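Local coordinates for phosphatidylglycerol lysyltransferase C-terminal domain-containing protein (Bacteroides thetaiotaomicron, PDB 2HQY) that is of unknown function but binds coenzyme A and probably has an acyltransferase-like fold akin to the C-terminal domain of phosphatidylglycerol lysyltransferases, at residues 118-123 with 268-273; 122-127 with 286-291; 158-163 with 208-213. All blocks are in the same frame, centred on the assembly; numbering follows the deposited sequence. Where two conformers were deposited one is given.

Contacts 1 and 2 are neighbours, their centres 10 Å apart, and both use strand 122-126, sharing Asp122 and Tyr123; they are joined directly by the salt bridge of Glu268 with Lys290. Their centres lie 12 and 11 Å from that of the chain. Contact 3, 27 Å from either, centre to centre, lies 20 Å out, nearer the surface, where Asp163 pairs with Lys88 of the second subunit; it is nested within the loop that each of the others closes. Contact 1 ties a loop beside coenzyme A to the start of the strand, chiefly through charged and hydroxyl groups. Contact 2 is regular antiparallel pairing with one ion pair at its end. Contact 3 is also antiparallel, but short, with glycines and an isoleucine pair and few charges across the pair.

Contact 1 (118-123 with 268-273); sequences RAYADY and EDLGIE. With COA (coenzyme A), chain C.
One carboxylate oxygen, Asp269 OD2, takes hydrogen bonds from two side chains that are also bonded to each other. Tyr123 OH approaches it at 2.6 Å, in the plane of the ring and on the anti lone pair. Arg118 NH1 meets the same OD2 at 2.9 Å from above the carboxylate plane, making a salt bridge, while Arg118 NH2 gives Tyr123 OH a nearly straight bond of 2.8 Å (177°). The bend of the arginine chain at chi2 (61°) turns its guanidinium back toward this group. Arg276 adds a second salt bridge to OD2. OD1 accepts from Gly271 N in an Asx turn, inside a type I' beta turn whose central residues both have positive phi, natural for Gly271 and less usual for Leu270. A water accepts from Asp269 N and lies in donating reach of the carbonyls of Arg118 and Ala121. Glu268 lays CG 3.2 Å from Tyr120 O; its carboxylate runs beside that of Asp122, OE2 3.8 Å from OD1 and the planes 72° apart, the charges probably offset by Lys290. With two positive charges and a hydroxyl around it, Asp269 is probably held ionised, and its bonds probably help to hold the turn that places Leu270 and Ile272 beside coenzyme A.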
loop_
_atom_site.group_PDB
_atom_site.type_symbol
_atom_site.label_atom_id
_atom_site.label_comp_id
_atom_site.label_asym_id
_atom_site.label_seq_id
_atom_site.Cartn_x
_atom_site.Cartn_y
_atom_site.Cartn_z
ATOM N N ARG A 118 -3.197 16.579 20.493
ATOM C CA ARG A 118 -4.093 15.806 21.332
ATOM C C ARG A 118 -5.013 14.845 20.523
ATOM O O ARG A 118 -5.437 13.804 21.031
ATOM C CB ARG A 118 -4.899 16.795 22.181
ATOM C CG ARG A 118 -5.998 16.212 23.016
ATOM C CD ARG A 118 -5.486 15.207 24.044
ATOM N NE ARG A 118 -6.604 14.688 24.835
ATOM C CZ ARG A 118 -7.491 13.801 24.388
ATOM N NH1 ARG A 118 -7.368 13.291 23.155
ATOM N NH2 ARG A 118 -8.485 13.396 25.181
ATOM N N ALA A 119 -5.271 15.196 19.262
ATOM C CA ALA A 119 -6.062 14.362 18.351
ATOM C C ALA A 119 -5.480 12.971 18.198
ATOM O O ALA A 119 -6.208 12.038 17.905
ATOM C CB ALA A 119 -6.151 15.018 17.003
ATOM N N TYR A 120 -4.168 12.851 18.401
ATOM C CA TYR A 120 -3.456 11.586 18.214
ATOM C C TYR A 120 -3.082 10.817 19.471
ATOM O O TYR A 120 -2.427 9.773 19.380
ATOM C CB TYR A 120 -2.232 11.814 17.322
ATOM C CG TYR A 120 -2.654 12.427 16.014
ATOM C CD1 TYR A 120 -3.469 11.727 15.131
ATOM C CD2 TYR A 120 -2.283 13.721 15.685
ATOM C CE1 TYR A 120 -3.889 12.301 13.939
ATOM C CE2 TYR A 120 -2.683 14.291 14.506
ATOM C CZ TYR A 120 -3.486 13.580 13.642
ATOM O OH TYR A 120 -3.882 14.177 12.458
ATOM N N ALA A 121 -3.510 11.304 20.624
ATOM C CA ALA A 121 -3.264 10.604 21.887
ATOM C C ALA A 121 -4.073 9.306 21.909
ATOM O O ALA A 121 -5.172 9.275 21.363
ATOM C CB ALA A 121 -3.655 11.493 23.075
ATOM N N ASP A 122 -3.527 8.257 22.528
ATOM C CA ASP A 122 -4.231 6.978 22.687
ATOM C C ASP A 122 -4.955 6.946 24.021
ATOM O O ASP A 122 -4.433 7.404 25.052
ATOM C CB ASP A 122 -3.281 5.783 22.687
ATOM C CG ASP A 122 -2.738 5.434 21.321
ATOM O OD1 ASP A 122 -3.245 5.914 20.279
ATOM O OD2 ASP A 122 -1.788 4.632 21.307
ATOM N N TYR A 123 -6.147 6.373 24.000
ATOM C CA TYR A 123 -6.912 6.129 25.207
ATOM C C TYR A 123 -6.563 4.731 25.737
ATOM O O TYR A 123 -6.743 3.726 25.031
ATOM C CB TYR A 123 -8.403 6.197 24.874
ATOM C CG TYR A 123 -8.908 7.601 24.704
ATOM C CD1 TYR A 123 -9.620 8.227 25.729
ATOM C CD2 TYR A 123 -8.649 8.313 23.522
ATOM C CE1 TYR A 123 -10.085 9.527 25.591
ATOM C CE2 TYR A 123 -9.102 9.609 23.358
ATOM C CZ TYR A 123 -9.820 10.214 24.404
ATOM O OH TYR A 123 -10.257 11.502 24.261
ATOM N N GLU A 268 -7.239 6.457 19.120
ATOM C CA GLU A 268 -7.307 7.924 19.211
ATOM C C GLU A 268 -8.703 8.464 18.957
ATOM O O GLU A 268 -9.543 7.762 18.391
ATOM C CB GLU A 268 -6.334 8.526 18.199
ATOM C CG GLU A 268 -4.928 8.007 18.343
ATOM C CD GLU A 268 -4.473 7.175 17.185
ATOM O OE1 GLU A 268 -5.284 6.357 16.669
ATOM O OE2 GLU A 268 -3.285 7.343 16.802
ATOM N N ASP A 269 -8.957 9.714 19.363
ATOM C CA ASP A 269 -10.227 10.357 19.019
ATOM C C ASP A 269 -10.176 11.190 17.739
ATOM O O ASP A 269 -11.225 11.635 17.257
ATOM C CB ASP A 269 -10.831 11.159 20.195
ATOM C CG ASP A 269 -9.963 12.329 20.660
ATOM O OD1 ASP A 269 -9.366 13.050 19.817
ATOM O OD2 ASP A 269 -9.932 12.565 21.898
ATOM N N LEU A 270 -8.969 11.412 17.201
ATOM C CA LEU A 270 -8.770 12.155 15.933
ATOM C C LEU A 270 -9.327 13.586 15.972
ATOM O O LEU A 270 -9.542 14.230 14.919
ATOM C CB LEU A 270 -9.342 11.364 14.734
ATOM C CG LEU A 270 -8.766 9.957 14.517
ATOM C CD1 LEU A 270 -9.315 9.336 13.222
ATOM C CD2 LEU A 270 -7.231 9.975 14.519
ATOM N N GLY A 271 -9.532 14.096 17.183
ATOM C CA GLY A 271 -10.111 15.422 17.348
ATOM C C GLY A 271 -11.598 15.509 17.017
ATOM O O GLY A 271 -12.149 16.622 16.914
ATOM N N ILE A 272 -12.249 14.350 16.860
ATOM C CA ILE A 272 -13.688 14.273 16.586
ATOM C C ILE A 272 -14.441 14.307 17.919
ATOM O O ILE A 272 -14.243 13.449 18.770
ATOM C CB ILE A 272 -14.059 13.000 15.789
ATOM C CG1 ILE A 272 -13.321 12.985 14.448
ATOM C CG2 ILE A 272 -15.581 12.932 15.585
ATOM C CD1 ILE A 272 -13.233 11.626 13.815
ATOM N N GLU A 273 -15.286 15.323 18.097
ATOM C CA GLU A 273 -15.942 15.594 19.384
ATOM C C GLU A 273 -16.750 14.389 19.904
ATOM O O GLU A 273 -16.639 14.024 21.077
ATOM C CB GLU A 273 -16.803 16.865 19.289
ATOM C CG GLU A 273 -18.208 16.607 18.762
ATOM C CD GLU A 273 -19.090 17.857 18.705
ATOM O OE1 GLU A 273 -19.042 18.691 19.639
ATOM O OE2 GLU A 273 -19.846 17.985 17.715
HETATM N N1A COA C . -12.366 6.314 11.824
HETATM C C2A COA C . -13.306 5.458 12.270
HETATM N N3A COA C . -14.554 5.871 12.534
HETATM C C4A COA C . -14.898 7.179 12.352
HETATM C C5A COA C . -13.950 8.085 11.892
HETATM C C6A COA C . -12.653 7.624 11.621
HETATM N N6A COA C . -11.673 8.444 11.165
HETATM N N7A COA C . -14.577 9.288 11.810
HETATM C C8A COA C . -15.866 9.129 12.199
HETATM N N9A COA C . -16.049 7.848 12.551
HETATM C C1B COA C . -17.324 7.204 12.979
HETATM C C2B COA C . -17.950 7.494 14.338
HETATM O O2B COA C . -17.467 6.586 15.325
HETATM C C3B COA C . -19.407 7.184 14.030
HETATM O O3B COA C . -19.657 5.775 14.081
HETATM P P3B COA C . -21.137 5.204 14.374
HETATM O O7A COA C . -21.277 5.414 15.880
HETATM O O8A COA C . -21.106 3.762 13.884
HETATM O O9A COA C . -22.106 6.062 13.591
HETATM C C4B COA C . -19.617 7.620 12.589
HETATM O O4B COA C . -18.319 7.552 11.991
HETATM C C5B COA C . -20.208 9.031 12.484
HETATM O O5B COA C . -19.922 9.748 13.695
HETATM P P1A COA C . -19.483 11.308 13.805
HETATM O O1A COA C . -18.796 11.491 15.141
HETATM O O2A COA C . -18.772 11.770 12.539
HETATM O O3A COA C . -20.940 12.003 13.908
HETATM O O4A COA C . -23.266 12.549 13.069
HETATM O O5A COA C . -21.398 11.822 11.381
HETATM O O HOH W 1 -7.046 11.099 20.928
#

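Contact 2 (122-127 with 286-291); sequences DYIYLR and TILEKY
Lys290 reaches across to Asp122 and lays its ammonium over the carboxylate. Torsions chi2 to chi4, all near 180°, carry NZ straight out to 2.7 Å from Asp122 OD1, well above the carboxylate plane. The long lysine suits this place because its extended chain delivers the ammonium to two acids at once: NZ also makes a salt bridge with Glu268. The other carboxylate oxygen, Asp122 OD2, is taken by Asn265 and the backbone N of Cys27.

Between the strands, 122-126 and 286-288, the backbones run antiparallel with an angle of 151°. Asp122 and Leu288 form one hydrogen-bonded pair, Ile124 and Thr286 another; Leu288 N gives Asp122 O its bond at 2.8 Å. The side chains of these four residues share one face of the sheet. There Ile124 and Leu288 cross at a slant, CD1 of the isoleucine 4.0 Å from CD2 of the leucine, and the beta-branched Ile124 and Thr286 bring their CB atoms to 4.0 Å, as suits extended backbone. The other face carries the non-hydrogen-bonded pair of Tyr123 and Ile287, where Tyr123 CE1 lies 4.3 Å from Ile287 CD1 and helix 273-281 packs on both.

The chemistry thus changes along the pairing, from apolar contacts at Ile124 to an ion pair at Asp122. There the single ammonium of Lys290 joins the acids Asp122 and Glu268, and so ties the strand pair to the loop that carries Glu268.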
loop_
_atom_site.group_PDB
_atom_site.type_symbol
_atom_site.label_atom_id
_atom_site.label_comp_id
_atom_site.label_asym_id
_atom_site.label_seq_id
_atom_site.Cartn_x
_atom_site.Cartn_y
_atom_site.Cartn_z
ATOM N N ASP A 122 -3.527 8.257 22.528
ATOM C CA ASP A 122 -4.231 6.978 22.687
ATOM C C ASP A 122 -4.955 6.946 24.021
ATOM O O ASP A 122 -4.433 7.404 25.052
ATOM C CB ASP A 122 -3.281 5.783 22.687
ATOM C CG ASP A 122 -2.738 5.434 21.321
ATOM O OD1 ASP A 122 -3.245 5.914 20.279
ATOM O OD2 ASP A 122 -1.788 4.632 21.307
ATOM N N TYR A 123 -6.147 6.373 24.000
ATOM C CA TYR A 123 -6.912 6.129 25.207
ATOM C C TYR A 123 -6.563 4.731 25.737
ATOM O O TYR A 123 -6.743 3.726 25.031
ATOM C CB TYR A 123 -8.403 6.197 24.874
ATOM C CG TYR A 123 -8.908 7.601 24.704
ATOM C CD1 TYR A 123 -9.620 8.227 25.729
ATOM C CD2 TYR A 123 -8.649 8.313 23.522
ATOM C CE1 TYR A 123 -10.085 9.527 25.591
ATOM C CE2 TYR A 123 -9.102 9.609 23.358
ATOM C CZ TYR A 123 -9.820 10.214 24.404
ATOM O OH TYR A 123 -10.257 11.502 24.261
ATOM N N ILE A 124 -6.078 4.684 26.974
ATOM C CA ILE A 124 -5.678 3.436 27.637
ATOM C C ILE A 124 -6.570 3.182 28.874
ATOM O O ILE A 124 -6.804 4.076 29.689
ATOM C CB ILE A 124 -4.153 3.452 27.973
ATOM C CG1 ILE A 124 -3.367 3.579 26.644
ATOM C CG2 ILE A 124 -3.747 2.206 28.811
ATOM C CD1 ILE A 124 -1.928 3.132 26.678
ATOM N N TYR A 125 -7.102 1.973 28.948
ATOM C CA TYR A 125 -8.050 1.554 29.980
ATOM C C TYR A 125 -7.527 0.302 30.679
ATOM O O TYR A 125 -6.695 -0.418 30.125
ATOM C CB TYR A 125 -9.376 1.197 29.306
ATOM C CG TYR A 125 -9.972 2.303 28.460
ATOM C CD1 TYR A 125 -10.865 3.236 29.007
ATOM C CD2 TYR A 125 -9.650 2.400 27.107
ATOM C CE1 TYR A 125 -11.414 4.247 28.211
ATOM C CE2 TYR A 125 -10.169 3.393 26.313
ATOM C CZ TYR A 125 -11.048 4.296 26.851
ATOM O OH TYR A 125 -11.551 5.233 26.005
ATOM N N LEU A 126 -8.002 0.049 31.894
ATOM C CA LEU A 126 -7.746 -1.228 32.568
ATOM C C LEU A 126 -8.663 -2.272 31.958
ATOM O O LEU A 126 -9.869 -2.054 31.852
ATOM C CB LEU A 126 -8.047 -1.141 34.058
ATOM C CG LEU A 126 -7.133 -0.214 34.883
ATOM C CD1 LEU A 126 -7.613 -0.043 36.330
ATOM C CD2 LEU A 126 -5.676 -0.705 34.820
ATOM N N ARG A 127 -8.104 -3.412 31.570
ATOM C CA ARG A 127 -8.932 -4.538 31.114
ATOM C C ARG A 127 -9.958 -4.918 32.180
ATOM O O ARG A 127 -11.103 -5.223 31.859
ATOM C CB ARG A 127 -8.052 -5.740 30.758
ATOM C CG ARG A 127 -8.782 -6.887 30.035
ATOM C CD ARG A 127 -8.174 -8.249 30.387
ATOM N NE ARG A 127 -8.802 -8.719 31.603
ATOM C CZ ARG A 127 -9.851 -9.537 31.651
ATOM N NH1 ARG A 127 -10.394 -10.044 30.545
ATOM N NH2 ARG A 127 -10.336 -9.870 32.825
ATOM N N THR A 286 -5.173 6.327 31.402
ATOM C CA THR A 286 -4.086 7.092 30.806
ATOM C C THR A 286 -4.532 7.624 29.462
ATOM O O THR A 286 -5.173 6.907 28.687
ATOM C CB THR A 286 -2.847 6.203 30.554
ATOM O OG1 THR A 286 -2.313 5.777 31.805
ATOM C CG2 THR A 286 -1.754 6.963 29.783
ATOM N N ILE A 287 -4.211 8.886 29.199
ATOM C CA ILE A 287 -4.304 9.403 27.843
ATOM C C ILE A 287 -2.862 9.576 27.375
ATOM O O ILE A 287 -2.113 10.424 27.896
ATOM C CB ILE A 287 -5.153 10.686 27.788
ATOM C CG1 ILE A 287 -6.616 10.321 28.101
ATOM C CG2 ILE A 287 -5.052 11.333 26.405
ATOM C CD1 ILE A 287 -7.445 11.499 28.421
ATOM N N LEU A 288 -2.458 8.701 26.462
ATOM C CA LEU A 288 -1.063 8.553 26.089
ATOM C C LEU A 288 -0.736 9.557 24.989
ATOM O O LEU A 288 -1.057 9.337 23.840
ATOM C CB LEU A 288 -0.802 7.111 25.619
ATOM C CG LEU A 288 0.647 6.713 25.299
ATOM C CD1 LEU A 288 1.548 6.675 26.551
ATOM C CD2 LEU A 288 0.660 5.374 24.558
ATOM N N GLU A 289 -0.120 10.675 25.351
ATOM C CA GLU A 289 0.253 11.692 24.361
ATOM C C GLU A 289 1.386 11.215 23.473
ATOM O O GLU A 289 2.216 10.411 23.893
ATOM C CB GLU A 289 0.655 12.994 25.073
ATOM C CG GLU A 289 -0.314 13.363 26.154
ATOM C CD GLU A 289 0.274 14.339 27.156
ATOM O OE1 GLU A 289 1.464 14.184 27.556
ATOM O OE2 GLU A 289 -0.466 15.264 27.537
ATOM N N LYS A 290 1.414 11.705 22.239
ATOM C CA LYS A 290 2.442 11.300 21.295
ATOM C C LYS A 290 3.080 12.539 20.726
ATOM O O LYS A 290 2.387 13.403 20.162
ATOM C CB LYS A 290 1.855 10.470 20.173
ATOM C CG LYS A 290 1.131 9.229 20.656
ATOM C CD LYS A 290 0.568 8.447 19.487
ATOM C CE LYS A 290 -0.286 7.323 20.003
ATOM N NZ LYS A 290 -1.011 6.645 18.875
ATOM N N TYR A 291 4.388 12.644 20.910
ATOM C CA TYR A 291 5.108 13.809 20.406
ATOM C C TYR A 291 5.720 13.572 19.052
ATOM O O TYR A 291 6.071 12.449 18.692
ATOM C CB TYR A 291 6.181 14.288 21.400
ATOM C CG TYR A 291 5.584 14.834 22.661
ATOM C CD1 TYR A 291 5.415 16.210 22.836
ATOM C CD2 TYR A 291 5.165 13.979 23.675
ATOM C CE1 TYR A 291 4.845 16.709 23.994
ATOM C CE2 TYR A 291 4.593 14.459 24.821
ATOM C CZ TYR A 291 4.430 15.821 24.978
ATOM O OH TYR A 291 3.868 16.282 26.130
#

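Contact 3 (158-163 with 208-213); sequences TPITPD and GGILHV
Ile160 leans across the end of the antiparallel pairing onto two glycines and Ile210. Its CB sits 4.1 Å from Gly208 C. From there CG1, turned to the side of the backbone N (chi1 -67°), runs to 3.6 Å from Gly209 N and 3.7 Å from Ile210 CG1, the two isoleucines crossing at about a right angle. The tip, CD1, rests 3.8 Å from Gly208 CA, a close packing that suits a residue without a side chain. Ile165 and Cys168 of helix 165-179, with Phe201, also pack on Ile160.

The backbones meet more regularly at Thr158, a hydrogen-bonded pair with Ile210: Thr158 N donates to Ile210 O, and Ile210 N returns a bond to Thr158 O at 2.6 Å. Beyond Pro159, which has no N-H to give, Ile160 N bonds Gly208 O from above the carbonyl plane. A water then connects Ile160 O with Gly208 N. Apolar packing and backbone hydrogen bonds thus join strands 156-159 and 207-213. Beside them His212 bonds through ND1 to the carbonyl of Glu156 and through NE2 to the carboxylate of Glu167, which fixes its ring and is consistent with a doubly protonated, positively charged imidazole.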
loop_
_atom_site.group_PDB
_atom_site.type_symbol
_atom_site.label_atom_id
_atom_site.label_comp_id
_atom_site.label_asym_id
_atom_site.label_seq_id
_atom_site.Cartn_x
_atom_site.Cartn_y
_atom_site.Cartn_z
ATOM N N THR A 158 -20.095 -14.172 18.981
ATOM C CA THR A 158 -19.201 -15.192 18.457
ATOM C C THR A 158 -17.810 -14.608 18.213
ATOM O O THR A 158 -17.704 -13.421 17.824
ATOM C CB THR A 158 -19.712 -15.769 17.114
ATOM O OG1 THR A 158 -20.097 -14.694 16.246
ATOM C CG2 THR A 158 -20.890 -16.729 17.318
ATOM N N PRO A 159 -16.748 -15.431 18.395
ATOM C CA PRO A 159 -15.427 -15.007 17.968
ATOM C C PRO A 159 -15.398 -14.874 16.444
ATOM O O PRO A 159 -16.205 -15.511 15.740
ATOM C CB PRO A 159 -14.511 -16.161 18.410
ATOM C CG PRO A 159 -15.312 -16.919 19.434
ATOM C CD PRO A 159 -16.720 -16.783 19.011
ATOM N N ILE A 160 -14.507 -14.043 15.939
ATOM C CA ILE A 160 -14.277 -14.011 14.501
ATOM C C ILE A 160 -13.515 -15.282 14.105
ATOM O O ILE A 160 -12.455 -15.584 14.660
ATOM C CB ILE A 160 -13.519 -12.742 14.017
ATOM C CG1 ILE A 160 -14.396 -11.481 14.211
ATOM C CG2 ILE A 160 -13.158 -12.890 12.537
ATOM C CD1 ILE A 160 -13.692 -10.156 13.881
ATOM N N THR A 161 -14.120 -16.061 13.206
ATOM C CA THR A 161 -13.501 -17.266 12.664
ATOM C C THR A 161 -13.424 -17.052 11.158
ATOM O O THR A 161 -14.085 -16.122 10.613
ATOM C CB THR A 161 -14.373 -18.519 12.922
ATOM O OG1 THR A 161 -15.693 -18.243 12.449
ATOM C CG2 THR A 161 -14.412 -18.855 14.408
ATOM N N PRO A 162 -12.631 -17.893 10.464
ATOM C CA PRO A 162 -12.535 -17.767 9.002
ATOM C C PRO A 162 -13.864 -17.727 8.280
ATOM O O PRO A 162 -14.016 -16.895 7.397
ATOM C CB PRO A 162 -11.683 -18.995 8.598
ATOM C CG PRO A 162 -10.742 -19.135 9.772
ATOM C CD PRO A 162 -11.699 -18.933 10.960
ATOM N N ASP A 163 -14.829 -18.565 8.667
ATOM C CA ASP A 163 -16.120 -18.576 7.976
ATOM C C ASP A 163 -16.980 -17.341 8.240
ATOM O O ASP A 163 -17.960 -17.102 7.525
ATOM C CB ASP A 163 -16.940 -19.820 8.334
ATOM C CG ASP A 163 -18.140 -20.014 7.395
ATOM O OD1 ASP A 163 -17.989 -19.859 6.132
ATOM O OD2 ASP A 163 -19.251 -20.301 7.915
ATOM N N GLY A 208 -10.952 -11.495 17.378
ATOM C CA GLY A 208 -12.069 -10.566 17.294
ATOM C C GLY A 208 -13.355 -11.164 17.749
ATOM O O GLY A 208 -13.415 -12.347 18.099
ATOM N N GLY A 209 -14.405 -10.361 17.680
ATOM C CA GLY A 209 -15.746 -10.844 18.107
ATOM C C GLY A 209 -16.813 -10.225 17.217
ATOM O O GLY A 209 -16.577 -9.184 16.540
ATOM N N ILE A 210 -17.974 -10.869 17.209
ATOM C CA ILE A 210 -19.119 -10.480 16.399
ATOM C C ILE A 210 -20.376 -10.604 17.269
ATOM O O ILE A 210 -20.509 -11.548 18.047
ATOM C CB ILE A 210 -19.264 -11.433 15.174
ATOM C CG1 ILE A 210 -18.062 -11.297 14.237
ATOM C CG2 ILE A 210 -20.521 -11.113 14.406
ATOM C CD1 ILE A 210 -17.963 -12.489 13.219
ATOM N N LEU A 211 -21.257 -9.620 17.157
ATOM C CA LEU A 211 -22.547 -9.634 17.809
ATOM C C LEU A 211 -23.628 -9.859 16.741
ATOM O O LEU A 211 -23.622 -9.203 15.680
ATOM C CB LEU A 211 -22.731 -8.283 18.517
ATOM C CG LEU A 211 -23.607 -8.228 19.752
ATOM C CD1 LEU A 211 -23.037 -9.159 20.842
ATOM C CD2 LEU A 211 -23.753 -6.766 20.204
ATOM N N HIS A 212 -24.538 -10.801 17.014
ATOM C CA HIS A 212 -25.694 -11.037 16.170
ATOM C C HIS A 212 -26.979 -10.787 16.974
ATOM O O HIS A 212 -27.066 -11.155 18.163
ATOM C CB HIS A 212 -25.705 -12.471 15.695
ATOM C CG HIS A 212 -24.443 -12.901 15.027
ATOM N ND1 HIS A 212 -23.368 -13.434 15.720
ATOM C CD2 HIS A 212 -24.099 -12.911 13.719
ATOM C CE1 HIS A 212 -22.416 -13.742 14.853
ATOM N NE2 HIS A 212 -22.838 -13.440 13.634
ATOM N N VAL A 213 -27.940 -10.129 16.332
ATOM C CA VAL A 213 -29.281 -9.929 16.905
ATOM C C VAL A 213 -30.305 -10.309 15.837
ATOM O O VAL A 213 -30.148 -9.959 14.662
ATOM C CB VAL A 213 -29.495 -8.458 17.368
ATOM C CG1 VAL A 213 -30.961 -8.212 17.736
ATOM C CG2 VAL A 213 -28.612 -8.128 18.561
HETATM O O HOH W 2 -10.977 -14.321 16.738
#